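Local coordinates for RND efflux system, outer membrane lipoprotein, NodT family (Burkholderia mallei, PDB 6U94) that probably forms the outer-membrane channel of an RND-type efflux system, through which substrates would be expelled from the cell, at residues R70-I79 / R159-V167. Sequence-based numbering, arbitrary orientation.
Sequences RDLRVATLDI and RRSVHISLV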
loop_
_atom_site.group_PDB
_atom_site.type_symbol
_atom_site.label_atom_id
_atom_site.label_comp_id
_atom_site.label_asym_id
_atom_site.label_seq_id
_atom_site.Cartn_x
_atom_site.Cartn_y
_atom_site.Cartn_z
ATOM N N ARG A 70 -1.861 23.550 -9.627
ATOM C CA ARG A 70 -2.945 23.644 -8.662
ATOM C C ARG A 70 -2.395 23.977 -7.277
ATOM O O ARG A 70 -1.228 23.729 -6.963
ATOM C CB ARG A 70 -3.727 22.333 -8.606
ATOM C CG ARG A 70 -2.959 21.211 -7.933
ATOM C CD ARG A 70 -3.539 19.844 -8.254
ATOM N NE ARG A 70 -2.479 18.850 -8.386
ATOM C CZ ARG A 70 -2.675 17.593 -8.770
ATOM N NH1 ARG A 70 -3.898 17.167 -9.061
ATOM N NH2 ARG A 70 -1.647 16.761 -8.866
ATOM N N ASP A 71 -3.252 24.558 -6.445
ATOM C CA ASP A 71 -2.872 24.807 -5.067
ATOM C C ASP A 71 -3.106 23.546 -4.233
ATOM O O ASP A 71 -3.758 22.592 -4.668
ATOM C CB ASP A 71 -3.634 26.014 -4.512
ATOM C CG ASP A 71 -4.964 25.642 -3.889
ATOM O OD1 ASP A 71 -5.246 26.123 -2.771
ATOM O OD2 ASP A 71 -5.723 24.871 -4.507
ATOM N N LEU A 72 -2.545 23.540 -3.022
ATOM C CA LEU A 72 -2.587 22.329 -2.210
ATOM C C LEU A 72 -4.008 21.970 -1.798
ATOM O O LEU A 72 -4.319 20.786 -1.621
ATOM C CB LEU A 72 -1.700 22.481 -0.976
ATOM C CG LEU A 72 -0.199 22.452 -1.261
ATOM C CD1 LEU A 72 0.578 22.217 0.021
ATOM C CD2 LEU A 72 0.144 21.398 -2.307
ATOM N N ARG A 73 -4.883 22.967 -1.648
ATOM C CA ARG A 73 -6.275 22.664 -1.328
ATOM C C ARG A 73 -6.935 21.875 -2.453
ATOM O O ARG A 73 -7.688 20.928 -2.200
ATOM C CB ARG A 73 -7.049 23.951 -1.047
ATOM C CG ARG A 73 -8.426 23.717 -0.445
ATOM C CD ARG A 73 -9.166 25.027 -0.190
ATOM N NE ARG A 73 -9.413 25.766 -1.425
ATOM C CZ ARG A 73 -10.351 25.445 -2.313
ATOM N NH1 ARG A 73 -11.132 24.389 -2.111
ATOM N NH2 ARG A 73 -10.503 26.176 -3.409
ATOM N N VAL A 74 -6.655 22.245 -3.704
ATOM C CA VAL A 74 -7.200 21.506 -4.838
ATOM C C VAL A 74 -6.532 20.140 -4.955
ATOM O O VAL A 74 -7.191 19.138 -5.263
ATOM C CB VAL A 74 -7.057 22.332 -6.129
ATOM C CG1 VAL A 74 -7.279 21.462 -7.357
ATOM C CG2 VAL A 74 -8.041 23.492 -6.122
ATOM N N ALA A 75 -5.220 20.077 -4.709
ATOM C CA ALA A 75 -4.530 18.792 -4.716
ATOM C C ALA A 75 -5.148 17.838 -3.703
ATOM O O ALA A 75 -5.324 16.646 -3.985
ATOM C CB ALA A 75 -3.042 18.990 -4.430
ATOM N N THR A 76 -5.495 18.351 -2.519
ATOM C CA THR A 76 -6.202 17.544 -1.529
ATOM C C THR A 76 -7.537 17.045 -2.075
ATOM O O THR A 76 -7.919 15.890 -1.845
ATOM C CB THR A 76 -6.400 18.356 -0.248
ATOM O OG1 THR A 76 -5.168 18.397 0.485
ATOM C CG2 THR A 76 -7.491 17.752 0.630
ATOM N N LEU A 77 -8.253 17.896 -2.818
ATOM C CA LEU A 77 -9.520 17.476 -3.412
ATOM C C LEU A 77 -9.312 16.460 -4.531
ATOM O O LEU A 77 -10.179 15.609 -4.762
ATOM C CB LEU A 77 -10.282 18.690 -3.943
ATOM C CG LEU A 77 -10.848 19.694 -2.934
ATOM C CD1 LEU A 77 -11.399 20.901 -3.673
ATOM C CD2 LEU A 77 -11.929 19.054 -2.071
ATOM N N ASP A 78 -8.185 16.539 -5.242
ATOM C CA ASP A 78 -7.925 15.601 -6.329
ATOM C C ASP A 78 -7.558 14.222 -5.795
ATOM O O ASP A 78 -8.003 13.201 -6.334
ATOM C CB ASP A 78 -6.816 16.138 -7.234
ATOM C CG ASP A 78 -7.256 17.345 -8.044
ATOM O OD1 ASP A 78 -8.459 17.686 -8.010
ATOM O OD2 ASP A 78 -6.399 17.953 -8.717
ATOM N N ILE A 79 -6.741 14.176 -4.741
ATOM C CA ILE A 79 -6.406 12.907 -4.108
ATOM C C ILE A 79 -7.659 12.251 -3.547
ATOM O O ILE A 79 -7.833 11.030 -3.628
ATOM C CB ILE A 79 -5.340 13.130 -3.019
ATOM C CG1 ILE A 79 -4.048 13.653 -3.644
ATOM C CG2 ILE A 79 -5.085 11.850 -2.242
ATOM C CD1 ILE A 79 -3.098 14.283 -2.647
ATOM N N ARG A 159 2.434 21.138 3.955
ATOM C CA ARG A 159 2.860 20.995 2.567
ATOM C C ARG A 159 3.539 19.651 2.335
ATOM O O ARG A 159 3.288 18.984 1.323
ATOM C CB ARG A 159 3.796 22.140 2.189
ATOM C CG ARG A 159 4.341 22.067 0.772
ATOM C CD ARG A 159 5.144 23.319 0.424
ATOM N NE ARG A 159 5.610 23.305 -0.961
ATOM C CZ ARG A 159 4.950 23.851 -1.978
ATOM N NH1 ARG A 159 3.790 24.458 -1.770
ATOM N NH2 ARG A 159 5.449 23.791 -3.207
ATOM N N ARG A 160 4.406 19.237 3.260
ATOM C CA ARG A 160 5.071 17.948 3.120
ATOM C C ARG A 160 4.079 16.795 3.203
ATOM O O ARG A 160 4.247 15.784 2.513
ATOM C CB ARG A 160 6.153 17.804 4.191
ATOM C CG ARG A 160 6.945 16.511 4.106
ATOM C CD ARG A 160 8.055 16.479 5.141
ATOM N NE ARG A 160 8.945 15.340 4.954
ATOM C CZ ARG A 160 9.911 15.291 4.042
ATOM N NH1 ARG A 160 10.106 16.320 3.229
ATOM N NH2 ARG A 160 10.679 14.214 3.939
ATOM N N SER A 161 3.035 16.936 4.027
ATOM C CA SER A 161 2.057 15.863 4.173
ATOM C C SER A 161 1.259 15.663 2.892
ATOM O O SER A 161 0.949 14.524 2.518
ATOM C CB SER A 161 1.124 16.157 5.349
ATOM O OG SER A 161 0.190 15.101 5.528
ATOM N N VAL A 162 0.923 16.755 2.201
ATOM C CA VAL A 162 0.171 16.638 0.955
ATOM C C VAL A 162 1.062 16.107 -0.163
ATOM O O VAL A 162 0.620 15.306 -0.996
ATOM C CB VAL A 162 -0.467 17.990 0.583
ATOM C CG1 VAL A 162 -1.253 17.872 -0.722
ATOM C CG2 VAL A 162 -1.368 18.479 1.713
ATOM N N HIS A 163 2.324 16.548 -0.205
ATOM C CA HIS A 163 3.268 16.010 -1.182
ATOM C C HIS A 163 3.472 14.510 -0.989
ATOM O O HIS A 163 3.499 13.746 -1.962
ATOM C CB HIS A 163 4.607 16.741 -1.076
ATOM C CG HIS A 163 4.600 18.116 -1.666
ATOM N ND1 HIS A 163 3.479 18.676 -2.241
ATOM C CD2 HIS A 163 5.583 19.041 -1.777
ATOM C CE1 HIS A 163 3.771 19.888 -2.678
ATOM N NE2 HIS A 163 5.041 20.133 -2.409
ATOM N N ILE A 164 3.623 14.074 0.262
ATOM C CA ILE A 164 3.820 12.656 0.542
ATOM C C ILE A 164 2.608 11.852 0.084
ATOM O O ILE A 164 2.743 10.806 -0.560
ATOM C CB ILE A 164 4.116 12.448 2.038
ATOM C CG1 ILE A 164 5.548 12.877 2.366
ATOM C CG2 ILE A 164 3.885 11.013 2.438
ATOM C CD1 ILE A 164 5.935 12.638 3.811
ATOM N N SER A 165 1.405 12.340 0.400
ATOM C CA SER A 165 0.190 11.662 -0.041
ATOM C C SER A 165 0.108 11.615 -1.560
ATOM O O SER A 165 -0.210 10.570 -2.143
ATOM C CB SER A 165 -1.048 12.358 0.530
ATOM O OG SER A 165 -1.003 12.431 1.943
ATOM N N LEU A 166 0.402 12.737 -2.218
ATOM C CA LEU A 166 0.283 12.802 -3.670
ATOM C C LEU A 166 1.282 11.870 -4.346
ATOM O O LEU A 166 0.924 11.127 -5.266
ATOM C CB LEU A 166 0.479 14.242 -4.145
ATOM C CG LEU A 166 0.270 14.524 -5.632
ATOM C CD1 LEU A 166 -1.128 14.121 -6.063
ATOM C CD2 LEU A 166 0.513 16.005 -5.921
ATOM N N VAL A 167 2.542 11.901 -3.902
ATOM C CA VAL A 167 3.561 11.018 -4.467
ATOM C C VAL A 167 3.146 9.563 -4.304
ATOM O O VAL A 167 3.227 8.764 -5.244
ATOM C CB VAL A 167 4.928 11.288 -3.812
ATOM C CG1 VAL A 167 5.898 10.150 -4.099
ATOM C CG2 VAL A 167 5.499 12.613 -4.297
#
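Leu72 lays its two methyl branches over the first turn of 159-167: CD1 rests 3.6 Å from Arg159 CA, while CD2 lies 3.9 Å from His163 CE1 and also meets Val162 CG1. The imidazole gets there although its CB points away from 70-79, because CG lies beside the backbone N (chi1 -75°) and the ring swings back along its own helix, placing CE1 over a face of the Arg159 guanidinium. Val162 fills the middle of the contact, its methyls set between Leu72, Ala75 and Thr76, with CG2 4.0 Å from Thr76 OG1. One helical turn on, Ile79 CG1 packs 3.8 Å from Leu166 CD1, and Ile79 CD1 reaches in against the backbone of Leu166. The methyls of Leu166 also face Arg70; Arg70 NH2 stands 3.7 Å from Leu166 CD2. That guanidinium is fixed in rotation by a salt bridge, in which Asp78 OD2 accepts from Arg70 NH1 at 2.6 Å, nearly in the guanidinium plane, and by the carbonyls of Ala65, Val245 and Leu246. No hydrogen bond joins the segments; the interface illustrates van der Waals helix packing, apolar at its centre and polar at its margins, in the mostly helical body of an outer membrane factor. The axes of 72-79 and 159-167 approach to 10.4 Å and cross at 34°. Asp71 N-caps helix 72-86; helix 132-142 adds Leu137 against Val162, and helix 211-247 brings Leu246 against Ile79 and Leu166.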